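Local coordinates for type ii site-specific deoxyribonuclease (Klebsiella pneumoniae, PDB 6EKR), which probably cleaves double-stranded DNA at a specific sequence, as a type IIP restriction endonuclease with a PD-(D/E)xK nuclease fold, at residues V28-M33 against T76-F81; L34-N39 against D123-G128; D72-D77 against I110-V115; R86-S91 against R105-I110. The protein carries 2 engineered substitutions. One frame throughout, in Å; residues are numbered along the deposited sequence.

Contact 1. Residues V28-M33 against T76-F81; sequences VIEHAM and TDYDFF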
# COMPACT_ATOMS: atom_id res chain seq x y z
N VAL A 28 -1.68 -17.37 25.19
CA VAL A 28 -1.97 -17.54 23.77
C VAL A 28 -0.91 -18.43 23.13
O VAL A 28 -1.22 -19.30 22.30
CB VAL A 28 -2.06 -16.20 23.03
CG1 VAL A 28 -2.13 -16.41 21.52
CG2 VAL A 28 -3.26 -15.42 23.50
N ILE A 29 0.35 -18.22 23.52
CA ILE A 29 1.44 -19.04 23.01
C ILE A 29 1.25 -20.49 23.46
O ILE A 29 1.25 -21.40 22.63
CB ILE A 29 2.82 -18.52 23.42
CG1 ILE A 29 3.00 -17.08 22.93
CG2 ILE A 29 3.88 -19.38 22.77
CD1 ILE A 29 4.02 -16.27 23.70
N GLU A 30 1.04 -20.68 24.76
CA GLU A 30 0.80 -22.01 25.30
C GLU A 30 -0.22 -22.76 24.46
O GLU A 30 0.01 -23.89 24.05
CB GLU A 30 0.33 -21.92 26.75
CG GLU A 30 -0.11 -23.24 27.35
CD GLU A 30 -0.09 -23.24 28.87
OE1 GLU A 30 0.65 -22.42 29.46
OE2 GLU A 30 -0.81 -24.06 29.47
N HIS A 31 -1.32 -22.09 24.16
CA HIS A 31 -2.48 -22.73 23.53
C HIS A 31 -2.31 -22.96 22.03
O HIS A 31 -2.82 -23.95 21.51
CB HIS A 31 -3.75 -21.92 23.80
CG HIS A 31 -4.99 -22.52 23.21
ND1 HIS A 31 -5.79 -23.41 23.91
CD2 HIS A 31 -5.58 -22.36 22.00
CE1 HIS A 31 -6.82 -23.76 23.15
NE2 HIS A 31 -6.70 -23.14 21.98
N ALA A 32 -1.63 -22.05 21.35
CA ALA A 32 -1.39 -22.22 19.92
C ALA A 32 -0.44 -23.39 19.69
O ALA A 32 -0.64 -24.18 18.76
CB ALA A 32 -0.84 -20.95 19.31
N MSE A 33 0.58 -23.48 20.55
CA MSE A 33 1.56 -24.56 20.51
C MSE A 33 0.92 -25.94 20.73
O MSE A 33 1.18 -26.87 19.97
CB MSE A 33 2.67 -24.33 21.54
CG MSE A 33 3.67 -23.25 21.15
SE MSE A 33 4.73 -23.70 19.57
CE MSE A 33 5.89 -25.04 20.37
N THR A 76 9.57 -27.34 17.33
CA THR A 76 8.40 -28.23 17.32
C THR A 76 8.29 -29.20 18.52
O THR A 76 7.51 -30.16 18.47
CB THR A 76 8.32 -29.05 16.00
OG1 THR A 76 9.60 -29.64 15.73
CG2 THR A 76 7.92 -28.16 14.84
N ASP A 77 9.05 -28.94 19.58
CA ASP A 77 8.98 -29.72 20.81
C ASP A 77 8.52 -28.78 21.92
O ASP A 77 9.19 -27.78 22.23
CB ASP A 77 10.35 -30.33 21.14
CG ASP A 77 10.31 -31.35 22.28
OD1 ASP A 77 10.03 -30.97 23.44
OD2 ASP A 77 10.60 -32.54 22.03
N TYR A 78 7.37 -29.10 22.52
CA TYR A 78 6.76 -28.20 23.51
C TYR A 78 7.60 -27.97 24.77
O TYR A 78 7.80 -26.83 25.18
CB TYR A 78 5.32 -28.64 23.86
CG TYR A 78 4.61 -27.67 24.78
CD1 TYR A 78 4.12 -26.46 24.30
CD2 TYR A 78 4.45 -27.96 26.13
CE1 TYR A 78 3.48 -25.56 25.14
CE2 TYR A 78 3.82 -27.07 26.98
CZ TYR A 78 3.33 -25.87 26.48
OH TYR A 78 2.70 -24.97 27.32
N ASP A 79 8.09 -29.05 25.38
CA ASP A 79 8.89 -28.95 26.61
C ASP A 79 10.22 -28.25 26.36
O ASP A 79 10.69 -27.49 27.21
CB ASP A 79 9.12 -30.34 27.23
CG ASP A 79 7.89 -30.88 27.95
OD1 ASP A 79 7.39 -30.21 28.88
OD2 ASP A 79 7.43 -32.00 27.59
N PHE A 80 10.81 -28.52 25.19
CA PHE A 80 11.98 -27.80 24.69
C PHE A 80 11.72 -26.29 24.70
O PHE A 80 12.49 -25.50 25.26
CB PHE A 80 12.24 -28.22 23.24
CG PHE A 80 13.50 -29.03 23.04
CD1 PHE A 80 13.51 -30.41 23.26
CD2 PHE A 80 14.67 -28.41 22.60
CE1 PHE A 80 14.67 -31.16 23.07
CE2 PHE A 80 15.82 -29.15 22.41
CZ PHE A 80 15.82 -30.53 22.65
N PHE A 81 10.61 -25.92 24.07
CA PHE A 81 10.18 -24.54 23.92
C PHE A 81 9.93 -23.89 25.26
O PHE A 81 10.24 -22.71 25.45
CB PHE A 81 8.93 -24.49 23.06
CG PHE A 81 8.34 -23.13 22.91
CD1 PHE A 81 9.08 -22.10 22.32
CD2 PHE A 81 7.06 -22.87 23.36
CE1 PHE A 81 8.54 -20.83 22.18
CE2 PHE A 81 6.52 -21.60 23.23
CZ PHE A 81 7.26 -20.57 22.64
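Met33 and Tyr78 mark the closest backbone approach between helix segment 28-33 and segment 76-81, where a new helix starts; their CA atoms are 7.0 Å apart. Met33, built as selenomethionine, gives the largest share from its helix, touching both aromatic rings. Its chain folds at chi2 and chi3 (-65° and -73°), and this bend sets SE above the face of the Phe81 ring, 4.8 Å from the centroid, a distant Met-aromatic contact. The methyl CE reaches the same ring at CD2, 3.9 Å away, while nearer the backbone Met33 CB lies at the edge of the Tyr78 ring, 3.8 Å from CD1. Phe81 is also met at its edge by the CG2 branch of Ile29, which comes within 3.5 Å of CE2, the two side chains crossing at roughly a right angle. Further out, the hydroxyl end of Tyr78 rests against the aliphatic part of Glu30, with OH 3.3 Å from CG; the Glu30 side chain passes about 4 Å from a bound sulfate, nearest through CB. At the start of the new helix, Asp77 is the N-cap: its OD1 takes the N-H of Phe80 in a 3.1 Å bond. Around this core, helix 101-125 supplies Ser114 against Phe81 and Thr113 and Ser117 beside Met33, helix 132-148 covers Ile29 with Phe136 and Phe140, and helix 3-16 packs on Val28 and Ala32.

Contact 2. Residues L34-N39 against D123-G128; sequences LLLKNN and DLWKSG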
# COMPACT_ATOMS: atom_id res chain seq x y z
N LEU A 34 0.08 -26.06 21.75
CA LEU A 34 -0.60 -27.31 22.03
C LEU A 34 -1.64 -27.65 20.98
O LEU A 34 -1.95 -28.83 20.76
CB LEU A 34 -1.22 -27.31 23.43
CG LEU A 34 -0.27 -27.17 24.63
CD1 LEU A 34 -1.05 -27.13 25.93
CD2 LEU A 34 0.77 -28.27 24.67
N LEU A 35 -2.19 -26.64 20.32
CA LEU A 35 -3.16 -26.87 19.26
C LEU A 35 -2.53 -27.58 18.07
O LEU A 35 -3.03 -28.61 17.62
CB LEU A 35 -3.80 -25.55 18.80
CG LEU A 35 -5.28 -25.27 19.11
CD1 LEU A 35 -5.62 -23.85 18.69
CD2 LEU A 35 -6.17 -26.25 18.39
N LEU A 36 -1.42 -27.01 17.57
CA LEU A 36 -0.68 -27.54 16.43
C LEU A 36 -0.13 -28.92 16.78
O LEU A 36 -0.21 -29.85 15.98
CB LEU A 36 0.47 -26.61 16.03
CG LEU A 36 0.24 -25.14 15.63
CD1 LEU A 36 1.53 -24.36 15.60
CD2 LEU A 36 -0.43 -25.04 14.28
N LYS A 37 0.39 -29.04 18.00
CA LYS A 37 0.88 -30.31 18.53
C LYS A 37 -0.17 -31.45 18.50
O LYS A 37 0.14 -32.56 18.07
CB LYS A 37 1.44 -30.09 19.94
CG LYS A 37 1.96 -31.33 20.64
CD LYS A 37 2.87 -30.95 21.80
CE LYS A 37 3.36 -32.18 22.55
NZ LYS A 37 2.38 -32.65 23.57
N ASN A 38 -1.40 -31.18 18.93
CA ASN A 38 -2.40 -32.24 19.07
C ASN A 38 -3.30 -32.49 17.85
O ASN A 38 -3.98 -33.52 17.76
CB ASN A 38 -3.26 -32.02 20.31
CG ASN A 38 -2.44 -31.92 21.58
OD1 ASN A 38 -1.55 -32.73 21.81
ND2 ASN A 38 -2.74 -30.92 22.40
N ASN A 39 -3.30 -31.55 16.90
CA ASN A 39 -4.20 -31.66 15.75
C ASN A 39 -3.52 -31.58 14.39
O ASN A 39 -4.04 -32.12 13.41
CB ASN A 39 -5.30 -30.61 15.84
CG ASN A 39 -5.93 -30.55 17.22
OD1 ASN A 39 -6.59 -31.49 17.65
ND2 ASN A 39 -5.72 -29.45 17.91
N ASP A 123 -3.99 -20.00 9.78
CA ASP A 123 -4.00 -20.50 8.42
C ASP A 123 -4.79 -21.80 8.32
O ASP A 123 -5.41 -22.08 7.30
CB ASP A 123 -2.59 -20.71 7.90
CG ASP A 123 -1.72 -19.48 8.02
OD1 ASP A 123 -2.18 -18.36 7.70
OD2 ASP A 123 -0.55 -19.63 8.42
N LEU A 124 -4.77 -22.59 9.40
CA LEU A 124 -5.44 -23.88 9.41
C LEU A 124 -6.88 -23.79 9.88
O LEU A 124 -7.75 -24.46 9.34
CB LEU A 124 -4.68 -24.91 10.25
CG LEU A 124 -3.25 -25.33 9.88
CD1 LEU A 124 -2.70 -26.23 10.97
CD2 LEU A 124 -3.16 -26.02 8.53
N TRP A 125 -7.14 -22.97 10.89
CA TRP A 125 -8.48 -22.91 11.48
C TRP A 125 -9.21 -21.60 11.20
O TRP A 125 -10.31 -21.36 11.71
CB TRP A 125 -8.44 -23.28 12.96
CG TRP A 125 -8.07 -24.72 13.14
CD1 TRP A 125 -8.84 -25.80 12.84
CD2 TRP A 125 -6.82 -25.24 13.62
NE1 TRP A 125 -8.15 -26.96 13.11
CE2 TRP A 125 -6.91 -26.64 13.59
CE3 TRP A 125 -5.63 -24.65 14.07
CZ2 TRP A 125 -5.86 -27.47 13.99
CZ3 TRP A 125 -4.59 -25.48 14.48
CH2 TRP A 125 -4.72 -26.87 14.44
N LYS A 126 -8.59 -20.78 10.35
CA LYS A 126 -9.19 -19.60 9.71
C LYS A 126 -10.30 -18.91 10.50
O LYS A 126 -11.42 -18.76 10.00
CB LYS A 126 -9.64 -19.93 8.27
CG LYS A 126 -10.34 -21.29 8.08
CD LYS A 126 -10.14 -21.84 6.67
N SER A 127 -9.98 -18.50 11.72
CA SER A 127 -10.95 -17.81 12.57
C SER A 127 -10.33 -16.58 13.24
O SER A 127 -9.47 -16.71 14.12
CB SER A 127 -11.54 -18.76 13.61
OG SER A 127 -12.62 -18.14 14.31
N GLY A 128 -10.78 -15.41 12.80
CA GLY A 128 -10.28 -14.14 13.33
C GLY A 128 -10.17 -13.05 12.28
O GLY A 128 -10.47 -13.27 11.11
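Trp125 and Leu36 both have CG anti to their own carbonyl carbon, chi1 -67° and -58°, and these torsions send the indole from the end of helix 101-125 and the leucine methyls from helix 22-39 toward each other. The backbones stay well apart, with the CA atoms of Leu36 and Leu124 at 9.2 Å, and the side chains span the distance. The six-membered ring of Trp125 does most of the touching. Over one face, displaced toward the rim, sits Leu35 CD2, 4.3 Å from CH2; on the opposite face lies CB of its own neighbour Leu124, which sandwiches the indole between aliphatic groups. Asn39 reaches the ring with its aliphatic CB, 3.7 Å from CZ2, and not with its amide. Leu36 CD2 serves two partners at once: it stands 4.2 Å from Trp125 CZ3 and as far from Leu124 CD1, and the two leucines cross at about a right angle. The amide of Asn39 turns back to its own helix, where ND2 makes a weak hydrogen bond of 2.8 Å to Leu35 O. Phe59 and Phe61 of strand 53-61 continue the apolar surface, Phe61 meeting the Trp125 ring and both phenylalanines touching Leu124, while Met1 covers Leu35, Asn39 and Trp125. The contact is therefore one of shape and hydrophobic burial: the last turn of helix 22-39 is held to the end of helix 101-125 by carbon surfaces, and the one amide bond here, a weak one, stays within its own helix.

Contact 3. Residues D72-D77 against I110-V115; sequences DLFITD and IIYTSV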
# COMPACT_ATOMS: atom_id res chain seq x y z
N ASP A 72 14.21 -25.45 10.77
CA ASP A 72 15.43 -25.20 11.49
C ASP A 72 15.30 -24.05 12.49
O ASP A 72 16.23 -23.77 13.24
CB ASP A 72 16.54 -24.90 10.49
CG ASP A 72 16.51 -23.48 10.00
OD1 ASP A 72 15.76 -23.17 9.05
OD2 ASP A 72 17.24 -22.66 10.59
N LEU A 73 14.15 -23.38 12.48
CA LEU A 73 13.93 -22.17 13.28
C LEU A 73 12.77 -22.34 14.27
O LEU A 73 12.83 -21.88 15.42
CB LEU A 73 13.66 -20.99 12.33
CG LEU A 73 14.36 -19.64 12.56
CD1 LEU A 73 15.89 -19.77 12.68
CD2 LEU A 73 13.99 -18.65 11.45
N PHE A 74 11.72 -23.02 13.83
CA PHE A 74 10.54 -23.31 14.65
C PHE A 74 10.87 -24.43 15.63
O PHE A 74 11.41 -25.46 15.22
CB PHE A 74 9.41 -23.79 13.73
CG PHE A 74 8.03 -23.66 14.31
CD1 PHE A 74 7.17 -22.64 13.87
CD2 PHE A 74 7.56 -24.56 15.26
CE1 PHE A 74 5.89 -22.52 14.39
CE2 PHE A 74 6.28 -24.45 15.79
CZ PHE A 74 5.44 -23.44 15.35
N ILE A 75 10.56 -24.25 16.90
CA ILE A 75 10.78 -25.30 17.89
C ILE A 75 9.54 -26.19 18.01
O ILE A 75 8.58 -25.86 18.69
CB ILE A 75 11.23 -24.73 19.27
CG1 ILE A 75 12.53 -23.93 19.11
CG2 ILE A 75 11.41 -25.84 20.29
CD1 ILE A 75 12.84 -22.97 20.26
N THR A 76 9.57 -27.34 17.33
CA THR A 76 8.40 -28.23 17.32
C THR A 76 8.29 -29.20 18.52
O THR A 76 7.51 -30.16 18.47
CB THR A 76 8.32 -29.05 16.00
OG1 THR A 76 9.60 -29.64 15.73
CG2 THR A 76 7.92 -28.16 14.84
N ASP A 77 9.05 -28.94 19.58
CA ASP A 77 8.98 -29.72 20.81
C ASP A 77 8.52 -28.78 21.92
O ASP A 77 9.19 -27.78 22.23
CB ASP A 77 10.35 -30.33 21.14
CG ASP A 77 10.31 -31.35 22.28
OD1 ASP A 77 10.03 -30.97 23.44
OD2 ASP A 77 10.60 -32.54 22.03
N ILE A 110 12.89 -18.27 19.45
CA ILE A 110 11.75 -18.15 20.36
C ILE A 110 10.72 -17.19 19.75
O ILE A 110 9.55 -17.56 19.60
CB ILE A 110 12.17 -17.70 21.81
CG1 ILE A 110 12.89 -18.82 22.59
CG2 ILE A 110 10.98 -17.20 22.61
CD1 ILE A 110 12.16 -20.14 22.70
N ILE A 111 11.15 -15.99 19.38
CA ILE A 111 10.24 -15.03 18.78
C ILE A 111 9.57 -15.67 17.57
O ILE A 111 8.34 -15.65 17.46
CB ILE A 111 10.94 -13.71 18.40
CG1 ILE A 111 11.32 -12.94 19.66
CG2 ILE A 111 10.05 -12.85 17.52
CD1 ILE A 111 12.51 -12.01 19.47
N TYR A 112 10.37 -16.28 16.70
CA TYR A 112 9.86 -16.93 15.49
C TYR A 112 8.75 -17.92 15.82
O TYR A 112 7.65 -17.83 15.28
CB TYR A 112 10.98 -17.65 14.73
CG TYR A 112 10.57 -18.21 13.38
CD1 TYR A 112 10.41 -17.37 12.29
CD2 TYR A 112 10.34 -19.57 13.20
CE1 TYR A 112 10.03 -17.86 11.05
CE2 TYR A 112 9.95 -20.08 11.96
CZ TYR A 112 9.80 -19.21 10.89
OH TYR A 112 9.44 -19.68 9.64
N THR A 113 9.05 -18.84 16.73
CA THR A 113 8.13 -19.88 17.12
C THR A 113 6.86 -19.28 17.73
O THR A 113 5.76 -19.70 17.38
CB THR A 113 8.82 -20.85 18.11
OG1 THR A 113 9.88 -21.51 17.42
CG2 THR A 113 7.86 -21.89 18.67
N SER A 114 7.01 -18.31 18.62
CA SER A 114 5.86 -17.72 19.30
C SER A 114 4.87 -17.12 18.29
O SER A 114 3.69 -17.48 18.30
CB SER A 114 6.29 -16.66 20.31
OG SER A 114 6.96 -17.22 21.42
N VAL A 115 5.36 -16.22 17.44
CA VAL A 115 4.56 -15.54 16.42
C VAL A 115 4.05 -16.50 15.35
O VAL A 115 2.89 -16.43 14.95
CB VAL A 115 5.33 -14.37 15.78
CG1 VAL A 115 4.68 -13.93 14.49
CG2 VAL A 115 5.42 -13.20 16.73
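Ile75 and Thr113 make a polar link between the 72-77 loop and helix segment 110-115: the backbone N-H of Ile75 donates to Thr113 OG1 over 2.9 Å, at a nearly straight 161°. Thr113 places OG1 anti to its own carbonyl carbon, beside the backbone N (chi1 -65°), where it is also hydrogen-bonded to Lys109 O one turn back, so that a backbone carbonyl of the helix and a backbone N-H of the loop share a single hydroxyl. The aromatic contacts come next. Leu73 lays CD2 over the centre of the Tyr112 ring, 3.9 Å from the centroid and 9° from the ring normal, a CH-pi contact, and its CB sits 3.7 Å from Tyr112 CD2. The hydroxyl of Tyr112 bonds to the backbone N of Arg70, an earlier residue of the same loop. Thr113 turns its methyl CG2 to the face of the Phe74 ring, 4.2 Å from CE2, while Tyr112 CE2 comes to the edge of that ring; Phe59 of strand 53-61 meets Phe74 edge-to-face. The remaining contact is purely aliphatic, Ile75 CD1 against Ile110 CD1 at 3.8 Å, although Ile110 starts off pointing away from the loop. Thr113 thus works with both halves of its side chain, the hydroxyl fixing the loop backbone and the methyl packing on Phe74. A stretch without regular secondary structure is thereby tied to the helix by a backbone-to-side-chain bond set among apolar contacts, with the Tyr112 hydroxyl adding a second tie at Arg70.

Contact 4. Residues R86-S91 against R105-I110; sequences REFNES and RRANKI. With SO4 (sulfate ion), chain B.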
# COMPACT_ATOMS: atom_id res chain seq x y z
N ARG A 86 11.87 -19.79 29.17
CA ARG A 86 12.28 -19.30 30.50
C ARG A 86 13.70 -18.74 30.53
O ARG A 86 13.97 -17.74 31.19
CB ARG A 86 12.08 -20.37 31.59
CG ARG A 86 10.61 -20.75 31.84
CD ARG A 86 9.73 -19.51 32.13
NE ARG A 86 8.31 -19.72 31.78
CZ ARG A 86 7.39 -18.76 31.72
NH1 ARG A 86 7.70 -17.48 31.98
NH2 ARG A 86 6.14 -19.07 31.39
N GLU A 87 14.61 -19.39 29.81
CA GLU A 87 16.00 -18.97 29.78
C GLU A 87 16.13 -17.73 28.92
O GLU A 87 16.83 -16.78 29.30
CB GLU A 87 16.89 -20.11 29.28
CG GLU A 87 16.84 -21.32 30.22
CD GLU A 87 17.52 -22.56 29.67
OE1 GLU A 87 18.15 -23.29 30.48
OE2 GLU A 87 17.41 -22.80 28.45
N PHE A 88 15.44 -17.72 27.79
CA PHE A 88 15.30 -16.51 26.98
C PHE A 88 14.84 -15.34 27.85
O PHE A 88 15.39 -14.25 27.78
CB PHE A 88 14.34 -16.76 25.80
CG PHE A 88 13.78 -15.50 25.18
CD1 PHE A 88 14.60 -14.63 24.46
CD2 PHE A 88 12.43 -15.19 25.32
CE1 PHE A 88 14.09 -13.47 23.90
CE2 PHE A 88 11.91 -14.04 24.75
CZ PHE A 88 12.74 -13.18 24.04
N ASN A 89 13.84 -15.60 28.69
CA ASN A 89 13.29 -14.60 29.60
C ASN A 89 14.33 -14.05 30.58
O ASN A 89 14.35 -12.84 30.84
CB ASN A 89 12.08 -15.18 30.34
CG ASN A 89 11.37 -14.15 31.21
OD1 ASN A 89 11.34 -12.96 30.90
ND2 ASN A 89 10.76 -14.62 32.29
N GLU A 90 15.16 -14.93 31.13
CA GLU A 90 16.19 -14.53 32.10
C GLU A 90 17.39 -13.86 31.47
O GLU A 90 18.05 -13.03 32.12
CB GLU A 90 16.64 -15.72 32.96
CG GLU A 90 15.86 -15.84 34.25
CD GLU A 90 15.54 -17.28 34.62
OE1 GLU A 90 15.98 -18.21 33.91
OE2 GLU A 90 14.82 -17.47 35.63
N SER A 91 17.69 -14.20 30.23
CA SER A 91 18.81 -13.59 29.52
C SER A 91 18.53 -12.13 29.17
O SER A 91 19.47 -11.32 29.12
CB SER A 91 19.20 -14.41 28.29
OG SER A 91 18.07 -14.70 27.50
N ARG A 105 20.59 -16.35 18.75
CA ARG A 105 19.94 -17.42 17.96
C ARG A 105 18.67 -17.95 18.60
O ARG A 105 17.72 -18.31 17.91
CB ARG A 105 20.88 -18.61 17.75
CG ARG A 105 21.85 -18.49 16.60
CD ARG A 105 22.82 -19.69 16.62
NE ARG A 105 24.02 -19.49 15.81
CZ ARG A 105 25.22 -19.99 16.10
NH1 ARG A 105 25.38 -20.71 17.21
NH2 ARG A 105 26.25 -19.76 15.30
N ARG A 106 18.66 -18.01 19.93
CA ARG A 106 17.54 -18.57 20.65
C ARG A 106 16.42 -17.55 20.84
O ARG A 106 15.24 -17.90 20.80
CB ARG A 106 17.98 -19.17 21.99
CG ARG A 106 16.89 -19.94 22.69
CD ARG A 106 17.35 -20.42 24.05
NE ARG A 106 17.89 -19.34 24.89
CZ ARG A 106 18.51 -19.54 26.05
NH1 ARG A 106 18.66 -20.78 26.52
NH2 ARG A 106 18.97 -18.51 26.74
N ALA A 107 16.80 -16.28 21.05
CA ALA A 107 15.84 -15.18 21.06
C ALA A 107 15.12 -15.16 19.71
O ALA A 107 13.88 -15.09 19.65
CB ALA A 107 16.53 -13.86 21.32
N ASN A 108 15.90 -15.27 18.64
CA ASN A 108 15.35 -15.34 17.31
C ASN A 108 14.41 -16.51 17.15
O ASN A 108 13.29 -16.34 16.67
CB ASN A 108 16.47 -15.42 16.28
CG ASN A 108 16.02 -14.96 14.92
OD1 ASN A 108 15.63 -13.81 14.74
ND2 ASN A 108 16.09 -15.85 13.93
N LYS A 109 14.85 -17.69 17.56
CA LYS A 109 14.06 -18.90 17.41
C LYS A 109 12.79 -18.87 18.26
O LYS A 109 11.74 -19.40 17.85
CB LYS A 109 14.89 -20.14 17.76
CG LYS A 109 15.75 -20.66 16.63
CD LYS A 109 16.24 -22.08 16.91
CE LYS A 109 17.25 -22.52 15.85
NZ LYS A 109 17.35 -24.01 15.66
N ILE A 110 12.89 -18.27 19.45
CA ILE A 110 11.75 -18.15 20.36
C ILE A 110 10.72 -17.19 19.75
O ILE A 110 9.55 -17.56 19.60
CB ILE A 110 12.17 -17.70 21.81
CG1 ILE A 110 12.89 -18.82 22.59
CG2 ILE A 110 10.98 -17.20 22.61
CD1 ILE A 110 12.16 -20.14 22.70
S SO4 B . 5.15 -20.18 27.67
O1 SO4 B . 5.89 -20.96 28.67
O2 SO4 B . 4.24 -19.29 28.39
O3 SO4 B . 4.40 -21.08 26.79
O4 SO4 B . 6.07 -19.37 26.87
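Arg106 reaches across to Glu87 and Phe88 with an extended aliphatic chain that bends at chi3, 53°, and this turn lays the guanidinium over the backbone of helix segment 86-91. One face of the group looks onto Phe88 N, which stands 3.7 Å above its plane, offset toward the rim, and Glu87 CB comes to 3.3 Å from NH1. Glu87 runs out extended beyond CG, so that its OE2 meets the same NH1 at 3.1 Å in a salt bridge; the carboxylate and guanidinium planes are turned 40° apart. Next to the charged pair, Phe88 has CG anti to its backbone N, which drops the ring between the helices. There CE1 is 3.6 Å from Ala107 CB, and CD2 is 3.7 Å from CG2 of Ile110, whose CB lies over one face of the ring, toward its rim. The axes of the two segments approach to 10.0 Å and cross at -123°. Leu290 of helix 286-298 touches both Phe88 and Ala107. Away from the interface, Arg86 bends at chi2 and its NH2 makes a weak hydrogen bond of 3.3 Å to O1 of a sulfate that probably came from the crystallisation liquor. The chemistry is layered: a buried phenylalanine joins the helices through carbon contacts, and at the exposed rim the opposite charges of Glu87 and Arg106 probably strengthen the join.

All four contacts lie in the N-terminal part, before the five-stranded mixed sheet in the chain, and three of them use helix 101-125. Along it contact 4 comes first, then contact 3, then contact 2 at its C-terminal end, so contacts 2 and 4 lie about 24 Å apart, centre to centre. Contact 1 joins helices 22-39 and 78-91 beside that row, about 9 Å from contact 3; there Met33 SE touches Thr113 CG2 and Phe81 CD1 touches Ile110 CD1. Contacts 3 and 4 share Ile110, and Asp72 O meets Lys109 NZ between them. Helices 22-39 and 78-91 and the 72-77 loop are thus assembled against the long helix 101-125.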